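Local coordinates for TATA-box-binding protein (Methanococcus jannaschii, PDB 2Z8U), which probably acts as a general archaeal transcription factor, binding the TATA box of promoters close to the site where RNA polymerase starts transcription, at residues Ile15-Val20 and Asn108-Ala113; Val20-Gly25 and Pro102-Gln107; Pro11-Val16 and Lys166-Ala171. All blocks are in the same frame, centred on the assembly; numbering follows the deposited sequence.

Contact 1 (Ile15-Val20 and Asn108-Ala113); sequences IVNVVV and NMVATA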
loop_
_atom_site.group_PDB
_atom_site.type_symbol
_atom_site.label_atom_id
_atom_site.label_comp_id
_atom_site.label_asym_id
_atom_site.label_seq_id
_atom_site.Cartn_x
_atom_site.Cartn_y
_atom_site.Cartn_z
ATOM N N ILE B 15 16.767 31.664 15.050
ATOM C CA ILE B 15 16.246 30.502 15.760
ATOM C C ILE B 15 15.180 31.028 16.712
ATOM O O ILE B 15 15.404 32.006 17.452
ATOM C CB ILE B 15 17.359 29.755 16.523
ATOM C CG1 ILE B 15 18.488 29.343 15.557
ATOM C CG2 ILE B 15 16.784 28.575 17.342
ATOM C CD1 ILE B 15 18.060 28.416 14.449
ATOM N N VAL B 16 13.999 30.441 16.636
ATOM C CA VAL B 16 12.873 30.944 17.407
ATOM C C VAL B 16 12.614 30.024 18.581
ATOM O O VAL B 16 12.289 30.480 19.675
ATOM C CB VAL B 16 11.615 31.186 16.532
ATOM C CG1 VAL B 16 10.385 31.404 17.401
ATOM C CG2 VAL B 16 11.823 32.418 15.638
ATOM N N ASN B 17 12.794 28.731 18.375
ATOM C CA ASN B 17 12.711 27.804 19.475
ATOM C C ASN B 17 13.596 26.587 19.288
ATOM O O ASN B 17 14.047 26.297 18.192
ATOM C CB ASN B 17 11.236 27.452 19.822
ATOM C CG ASN B 17 10.678 26.232 19.070
ATOM O OD1 ASN B 17 9.573 26.291 18.531
ATOM N ND2 ASN B 17 11.383 25.114 19.108
ATOM N N VAL B 18 13.859 25.876 20.377
ATOM C CA VAL B 18 14.577 24.607 20.274
ATOM C C VAL B 18 13.829 23.554 21.084
ATOM O O VAL B 18 13.079 23.912 21.996
ATOM C CB VAL B 18 16.035 24.712 20.767
ATOM C CG1 VAL B 18 16.824 25.764 20.002
ATOM C CG2 VAL B 18 16.113 24.989 22.294
ATOM N N VAL B 19 13.971 22.282 20.705
ATOM C CA VAL B 19 13.524 21.159 21.533
ATOM C C VAL B 19 14.816 20.429 21.908
ATOM O O VAL B 19 15.632 20.159 21.041
ATOM C CB VAL B 19 12.535 20.236 20.768
ATOM C CG1 VAL B 19 12.171 18.970 21.596
ATOM C CG2 VAL B 19 11.269 21.017 20.358
ATOM N N VAL B 20 15.029 20.167 23.188
ATOM C CA VAL B 20 16.236 19.473 23.629
ATOM C C VAL B 20 15.885 18.223 24.442
ATOM O O VAL B 20 14.777 18.131 25.011
ATOM C CB VAL B 20 17.159 20.382 24.473
ATOM C CG1 VAL B 20 17.563 21.660 23.695
ATOM C CG2 VAL B 20 16.511 20.746 25.844
ATOM N N ASN B 108 15.220 19.277 17.995
ATOM C CA ASN B 108 14.494 20.017 16.953
ATOM C C ASN B 108 14.724 21.518 17.134
ATOM O O ASN B 108 15.103 21.969 18.209
ATOM C CB ASN B 108 12.982 19.713 17.038
ATOM C CG ASN B 108 12.296 19.667 15.671
ATOM O OD1 ASN B 108 12.634 20.423 14.763
ATOM N ND2 ASN B 108 11.295 18.775 15.537
ATOM N N MET B 109 14.496 22.289 16.072
ATOM C CA MET B 109 14.526 23.758 16.145
ATOM C C MET B 109 13.559 24.319 15.132
ATOM O O MET B 109 13.337 23.716 14.082
ATOM C CB MET B 109 15.905 24.331 15.803
ATOM C CG MET B 109 17.101 23.626 16.392
ATOM S SD MET B 109 18.710 24.186 15.778
ATOM C CE MET B 109 18.997 25.563 16.867
ATOM N N VAL B 110 12.994 25.479 15.444
ATOM C CA VAL B 110 12.225 26.254 14.478
ATOM C C VAL B 110 13.128 27.443 14.143
ATOM O O VAL B 110 13.602 28.134 15.051
ATOM C CB VAL B 110 10.882 26.769 15.065
ATOM C CG1 VAL B 110 10.227 27.803 14.148
ATOM C CG2 VAL B 110 9.897 25.615 15.321
ATOM N N ALA B 111 13.402 27.627 12.848
ATOM C CA ALA B 111 14.137 28.784 12.359
ATOM C C ALA B 111 13.203 29.524 11.409
ATOM O O ALA B 111 12.370 28.908 10.709
ATOM C CB ALA B 111 15.371 28.358 11.626
ATOM N N THR B 112 13.348 30.848 11.389
ATOM C CA THR B 112 12.606 31.683 10.455
ATOM C C THR B 112 13.566 32.572 9.659
ATOM O O THR B 112 14.699 32.887 10.100
ATOM C CB THR B 112 11.549 32.568 11.169
ATOM O OG1 THR B 112 12.199 33.452 12.102
ATOM C CG2 THR B 112 10.508 31.696 11.925
ATOM N N ALA B 113 13.105 32.940 8.463
ATOM C CA ALA B 113 13.832 33.854 7.611
ATOM C C ALA B 113 12.828 34.567 6.704
ATOM O O ALA B 113 11.657 34.225 6.654
ATOM C CB ALA B 113 14.885 33.123 6.809
#

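Contact 2 (Val20-Gly25 and Pro102-Gln107); sequences VSTKIG and PEIKIQ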
loop_
_atom_site.group_PDB
_atom_site.type_symbol
_atom_site.label_atom_id
_atom_site.label_comp_id
_atom_site.label_asym_id
_atom_site.label_seq_id
_atom_site.Cartn_x
_atom_site.Cartn_y
_atom_site.Cartn_z
ATOM N N VAL B 20 15.029 20.167 23.188
ATOM C CA VAL B 20 16.236 19.473 23.629
ATOM C C VAL B 20 15.885 18.223 24.442
ATOM O O VAL B 20 14.777 18.131 25.011
ATOM C CB VAL B 20 17.159 20.382 24.473
ATOM C CG1 VAL B 20 17.563 21.660 23.695
ATOM C CG2 VAL B 20 16.511 20.746 25.844
ATOM N N SER B 21 16.815 17.272 24.473
ATOM C CA SER B 21 16.699 16.121 25.371
ATOM C C SER B 21 17.946 15.975 26.210
ATOM O O SER B 21 19.026 16.458 25.838
ATOM C CB SER B 21 16.499 14.808 24.582
ATOM O OG SER B 21 17.576 14.629 23.671
ATOM N N THR B 22 17.800 15.290 27.346
ATOM C CA THR B 22 18.937 14.896 28.127
ATOM C C THR B 22 18.529 13.736 29.040
ATOM O O THR B 22 17.392 13.250 28.964
ATOM C CB THR B 22 19.535 16.094 28.927
ATOM O OG1 THR B 22 20.794 15.703 29.467
ATOM C CG2 THR B 22 18.614 16.533 30.074
ATOM N N LYS B 23 19.470 13.277 29.857
ATOM C CA LYS B 23 19.200 12.294 30.877
ATOM C C LYS B 23 19.707 12.857 32.204
ATOM O O LYS B 23 20.865 13.246 32.309
ATOM C CB LYS B 23 19.889 10.972 30.531
ATOM C CG LYS B 23 19.475 9.815 31.463
ATOM C CD LYS B 23 19.868 8.468 30.852
ATOM C CE LYS B 23 19.310 7.315 31.686
ATOM N NZ LYS B 23 18.853 6.235 30.766
ATOM N N ILE B 24 18.842 12.922 33.208
ATOM C CA ILE B 24 19.209 13.556 34.477
ATOM C C ILE B 24 19.470 12.559 35.638
ATOM O O ILE B 24 19.811 12.963 36.746
ATOM C CB ILE B 24 18.172 14.689 34.894
ATOM C CG1 ILE B 24 16.815 14.101 35.331
ATOM C CG2 ILE B 24 18.063 15.766 33.768
ATOM C CD1 ILE B 24 15.834 15.152 35.901
ATOM N N GLY B 25 19.301 11.270 35.375
ATOM C CA GLY B 25 19.436 10.241 36.410
ATOM C C GLY B 25 19.016 8.905 35.845
ATOM O O GLY B 25 18.890 8.781 34.640
ATOM N N PRO B 102 24.449 17.337 33.113
ATOM C CA PRO B 102 24.010 16.563 31.949
ATOM C C PRO B 102 24.313 17.287 30.646
ATOM O O PRO B 102 24.340 18.523 30.613
ATOM C CB PRO B 102 22.489 16.440 32.167
ATOM C CG PRO B 102 22.111 17.693 32.872
ATOM C CD PRO B 102 23.307 18.028 33.766
ATOM N N GLU B 103 24.574 16.534 29.576
ATOM C CA GLU B 103 24.755 17.142 28.268
ATOM C C GLU B 103 23.400 17.348 27.587
ATOM O O GLU B 103 22.588 16.421 27.487
ATOM C CB GLU B 103 25.708 16.298 27.413
ATOM C CG GLU B 103 25.817 16.793 26.010
ATOM C CD GLU B 103 26.752 15.963 25.180
ATOM O OE1 GLU B 103 27.236 14.933 25.680
ATOM O OE2 GLU B 103 26.975 16.350 24.013
ATOM N N ILE B 104 23.121 18.584 27.181
ATOM C CA ILE B 104 21.856 18.916 26.555
ATOM C C ILE B 104 21.977 18.735 25.027
ATOM O O ILE B 104 22.854 19.347 24.417
ATOM C CB ILE B 104 21.461 20.370 26.896
ATOM C CG1 ILE B 104 21.491 20.621 28.422
ATOM C CG2 ILE B 104 20.129 20.752 26.228
ATOM C CD1 ILE B 104 20.689 19.677 29.275
ATOM N N LYS B 105 21.119 17.897 24.435
ATOM C CA LYS B 105 21.151 17.593 22.982
ATOM C C LYS B 105 19.994 18.268 22.242
ATOM O O LYS B 105 18.832 18.155 22.665
ATOM C CB LYS B 105 21.080 16.062 22.769
ATOM C CG LYS B 105 20.989 15.637 21.295
ATOM C CD LYS B 105 21.496 14.218 21.147
ATOM C CE LYS B 105 20.430 13.295 20.611
ATOM N NZ LYS B 105 20.776 11.856 20.863
ATOM N N ILE B 106 20.285 18.945 21.129
ATOM C CA ILE B 106 19.210 19.523 20.332
ATOM C C ILE B 106 18.490 18.417 19.567
ATOM O O ILE B 106 19.122 17.649 18.865
ATOM C CB ILE B 106 19.717 20.654 19.361
ATOM C CG1 ILE B 106 20.089 21.909 20.168
ATOM C CG2 ILE B 106 18.647 21.016 18.335
ATOM C CD1 ILE B 106 20.992 22.904 19.376
ATOM N N GLN B 107 17.172 18.339 19.732
ATOM C CA GLN B 107 16.360 17.392 18.986
ATOM C C GLN B 107 15.637 18.036 17.817
ATOM O O GLN B 107 15.393 17.387 16.810
ATOM C CB GLN B 107 15.320 16.736 19.875
ATOM C CG GLN B 107 15.901 15.824 20.927
ATOM C CD GLN B 107 16.537 14.578 20.331
ATOM O OE1 GLN B 107 16.262 14.207 19.183
ATOM N NE2 GLN B 107 17.407 13.936 21.106
#

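Contact 3 (Pro11-Val16 and Lys166-Ala171); sequences PEIKIV and KSEEDA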
loop_
_atom_site.group_PDB
_atom_site.type_symbol
_atom_site.label_atom_id
_atom_site.label_comp_id
_atom_site.label_asym_id
_atom_site.label_seq_id
_atom_site.Cartn_x
_atom_site.Cartn_y
_atom_site.Cartn_z
ATOM N N PRO B 11 18.604 37.548 3.318
ATOM C CA PRO B 11 17.897 36.597 4.160
ATOM C C PRO B 11 18.837 35.995 5.202
ATOM O O PRO B 11 19.928 35.520 4.867
ATOM C CB PRO B 11 17.436 35.527 3.169
ATOM C CG PRO B 11 17.264 36.263 1.887
ATOM C CD PRO B 11 18.273 37.387 1.888
ATOM N N GLU B 12 18.404 36.030 6.460
ATOM C CA GLU B 12 19.197 35.495 7.554
ATOM C C GLU B 12 18.338 34.622 8.457
ATOM O O GLU B 12 17.155 34.898 8.623
ATOM C CB GLU B 12 19.800 36.660 8.348
ATOM C CG GLU B 12 21.017 36.284 9.158
ATOM C CD GLU B 12 21.705 37.482 9.809
ATOM O OE1 GLU B 12 22.387 37.260 10.820
ATOM O OE2 GLU B 12 21.556 38.623 9.335
ATOM N N ILE B 13 18.946 33.584 9.039
ATOM C CA ILE B 13 18.283 32.649 9.940
ATOM C C ILE B 13 18.166 33.211 11.359
ATOM O O ILE B 13 19.149 33.698 11.924
ATOM C CB ILE B 13 19.055 31.280 9.978
ATOM C CG1 ILE B 13 18.839 30.483 8.681
ATOM C CG2 ILE B 13 18.773 30.475 11.263
ATOM C CD1 ILE B 13 17.375 30.167 8.317
ATOM N N LYS B 14 16.961 33.150 11.916
ATOM C CA LYS B 14 16.734 33.406 13.343
ATOM C C LYS B 14 16.154 32.153 13.962
ATOM O O LYS B 14 15.162 31.628 13.456
ATOM C CB LYS B 14 15.760 34.578 13.526
ATOM C CG LYS B 14 15.290 34.767 14.974
ATOM C CD LYS B 14 14.599 36.121 15.176
ATOM C CE LYS B 14 14.288 36.378 16.662
ATOM N NZ LYS B 14 15.366 35.883 17.589
ATOM N N ILE B 15 16.767 31.664 15.050
ATOM C CA ILE B 15 16.246 30.502 15.760
ATOM C C ILE B 15 15.180 31.028 16.712
ATOM O O ILE B 15 15.404 32.006 17.452
ATOM C CB ILE B 15 17.359 29.755 16.523
ATOM C CG1 ILE B 15 18.488 29.343 15.557
ATOM C CG2 ILE B 15 16.784 28.575 17.342
ATOM C CD1 ILE B 15 18.060 28.416 14.449
ATOM N N VAL B 16 13.999 30.441 16.636
ATOM C CA VAL B 16 12.873 30.944 17.407
ATOM C C VAL B 16 12.614 30.024 18.581
ATOM O O VAL B 16 12.289 30.480 19.675
ATOM C CB VAL B 16 11.615 31.186 16.532
ATOM C CG1 VAL B 16 10.385 31.404 17.401
ATOM C CG2 VAL B 16 11.823 32.418 15.638
ATOM N N LYS B 166 18.499 20.124 13.356
ATOM C CA LYS B 166 19.374 19.640 14.430
ATOM C C LYS B 166 20.465 20.641 14.787
ATOM O O LYS B 166 21.160 20.479 15.801
ATOM C CB LYS B 166 20.001 18.302 14.042
ATOM C CG LYS B 166 18.973 17.262 13.613
ATOM C CD LYS B 166 18.370 16.583 14.831
ATOM C CE LYS B 166 17.220 15.657 14.440
ATOM N NZ LYS B 166 16.641 15.019 15.644
ATOM N N SER B 167 20.621 21.674 13.962
ATOM C CA SER B 167 21.661 22.667 14.208
ATOM C C SER B 167 21.439 23.959 13.463
ATOM O O SER B 167 20.795 24.009 12.398
ATOM C CB SER B 167 23.062 22.126 13.874
ATOM O OG SER B 167 23.294 22.180 12.475
ATOM N N GLU B 168 21.989 25.012 14.050
ATOM C CA GLU B 168 22.001 26.332 13.448
ATOM C C GLU B 168 22.730 26.322 12.085
ATOM O O GLU B 168 22.283 26.954 11.136
ATOM C CB GLU B 168 22.635 27.311 14.447
ATOM C CG GLU B 168 22.153 28.741 14.317
ATOM C CD GLU B 168 23.071 29.579 13.463
ATOM O OE1 GLU B 168 24.238 29.170 13.278
ATOM O OE2 GLU B 168 22.623 30.643 12.979
ATOM N N GLU B 169 23.839 25.587 11.991
ATOM C CA GLU B 169 24.551 25.409 10.709
ATOM C C GLU B 169 23.687 24.749 9.633
ATOM O O GLU B 169 23.698 25.170 8.469
ATOM C CB GLU B 169 25.850 24.623 10.889
ATOM C CG GLU B 169 25.806 23.503 11.925
ATOM C CD GLU B 169 26.194 23.964 13.338
ATOM O OE1 GLU B 169 27.124 23.359 13.918
ATOM O OE2 GLU B 169 25.566 24.909 13.873
ATOM N N ASP B 170 22.945 23.715 10.019
ATOM C CA ASP B 170 21.965 23.116 9.103
ATOM C C ASP B 170 20.868 24.094 8.679
ATOM O O ASP B 170 20.342 23.969 7.588
ATOM C CB ASP B 170 21.291 21.887 9.711
ATOM C CG ASP B 170 22.124 20.625 9.588
ATOM O OD1 ASP B 170 23.126 20.607 8.837
ATOM O OD2 ASP B 170 21.779 19.651 10.280
ATOM N N ALA B 171 20.487 25.026 9.552
ATOM C CA ALA B 171 19.442 26.016 9.207
ATOM C C ALA B 171 19.899 26.912 8.069
ATOM O O ALA B 171 19.121 27.240 7.150
ATOM C CB ALA B 171 19.070 26.870 10.436
#

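Contact 1 (Ile15-Val20 and Asn108-Ala113)
Met109 CE is wedged between two branched side chains, with Ile15 CG2 and Val18 CG1 each 3.8 Å from it. The methionine lies alongside Val18, and a bend at its last torsion (chi3 86°) swings the methyl toward strand 15-20. Ile15 CD1 also touches Ala111 CB (3.9 Å), completing an apolar row on this face of the sheet. On the other face the side chains of Val19 and Asn108 stand side by side, Val19 CB 3.8 Å from Asn108 CB. Val16 CG2 crosses to Thr112 OG1 at 3.7 Å. The backbones behind these side chains are antiparallel (174°). Val110 O takes a nearly straight bond from Val16 N (2.8 Å, 176°) and a weak second one from Asn17 N. Val110 N donates back to Asn17 O, and beyond it Val19 and Asn108 exchange a bond in each direction. Asn108 OD1 is gripped weakly, by Met109 N and by Gly164 N. Leu165 packs on Met109 and Ala111, while Val161 of strand 159-163 packs on Val110 and Thr112. Glu132 and Glu134 of a second subunit lie against the Asn17 and Val110 face. The doubled Val16-Asn17 position is a classic beta bulge, set where the two repeats join edge to edge in the continuous antiparallel sheet of the TBP saddle; the Asn17, Val19, Asn108 and Val110 face is its concave side, which in relatives lies on the DNA minor groove.

Contact 2 (Val20-Gly25 and Pro102-Gln107)
Val20 meets Ile104 first: Ile104 CG2 sits over the fork of the valine, 3.5 Å from Val20 CB, tighter than usual for carbons, with both valine methyls close by. Val20 CA makes a bent CA-H...O contact with Lys105 O, at 3.1 Å. Helix 77-94 lies against both aliphatic side chains, through Ala80 on Val20 and Glu81 on Ile104. Ser21 forms the hydrogen-bonded pair with Lys105, its N donating to Lys105 O (2.8 Å) and its O accepting from Lys105 N. Its hydroxyl, held between the backbone N and carbonyl carbon (chi1 57°), receives Gln107 NE2 at 2.7 Å from Ser21 OG. That bond is close to straight (166°) and runs in the amide plane, the glutamine having folded back at chi2 to reach it. At Thr22 the side chain takes up the bonding: Thr22 OG1 donates to Glu103 O (2.8 Å), coming from above that carbonyl's plane. Thr22 CB rests against Ile104 CD1 at 3.8 Å, so the isoleucine spans Val20 and Thr22. Lys23 O lies 3.6 Å from Pro102 CB, and Pro102 itself packs on Lys85 and Ile88 of helix 77-94. The strand pair is therefore two-sided, with a Ser21-Gln107 polar bond on one face and a tight aliphatic cluster under the helix on the other; as the strands diverge, a threonine hydroxyl in place of a backbone amide continues the link to the incoming chain.

Contact 3 (Pro11-Val16 and Lys166-Ala171)
Ile13 leans on Ala171 with almost its whole side chain. From CB, which heads toward the helix, the CG2 branch of Ile13 runs to Ala171 CB at 3.7 Å and skirts the carboxylate of Glu168, 4.2 Å from its OE2. The other branch turns along the helix backbone: Ile13 CG1 lies 3.6 Å from Ala171 O, and the terminal CD1 stays at that same carbonyl (CD1 to Ala171 O, 3.6 Å). With CG1 set beside the backbone N (chi1 -73°), both branches can straddle the alanine, one on its methyl and one on its carbonyl. Leu175, one turn further along the helix, and Ala111 of the neighbouring strand also pack on Ile13. An alanine in its place is likely to open a gap beside Ala171 and Leu175 and to let the chain leading into strand 14-23 shift against the helix. In the TBP saddle this joins the N-terminal chain to the second repeat: the residues leading into strand 14-23, and the first residues of that strand, pack against helix 168-183, on the side of the sheet opposite the concave face. Two residues on, Ile15 presents CG1 to Glu168 CG, 3.9 Å away, meeting the aliphatic part of the glutamate. The OE1 of Glu168 forms a long, weak ion pair with Lys172. Ile15 CD1 reaches Ala171 CB at 4.4 Å. The helix begins just after Ser167, its N-cap residue, and Ala171 N bonds back to Ser167 O (3.0 Å), closing the turn that carries both Glu168 and Ala171.

Strand 14-23 runs through all three contacts, and strand 105-114 is its partner in contacts 1 and 2. Contact 1 lies close to the centre of the folded chain, about 5 Å from it; contact 2 is about 16 Å from contact 1 between centres and contact 3 about 7 Å, toward the other end of the strand. The overlapping segments 11-16, 15-20 and 20-25 run along the N-terminal part of the chain, while 102-107, 108-113 and 166-171 come later, so contact 2 is nested within the loops closed by contacts 1 and 3. A probable hydrogen bond from Gln107 N to Val19 O links contacts 1 and 2, and Ile15 takes part in both contact 1 and contact 3. Together they tie the two repeats along one seam of the saddle.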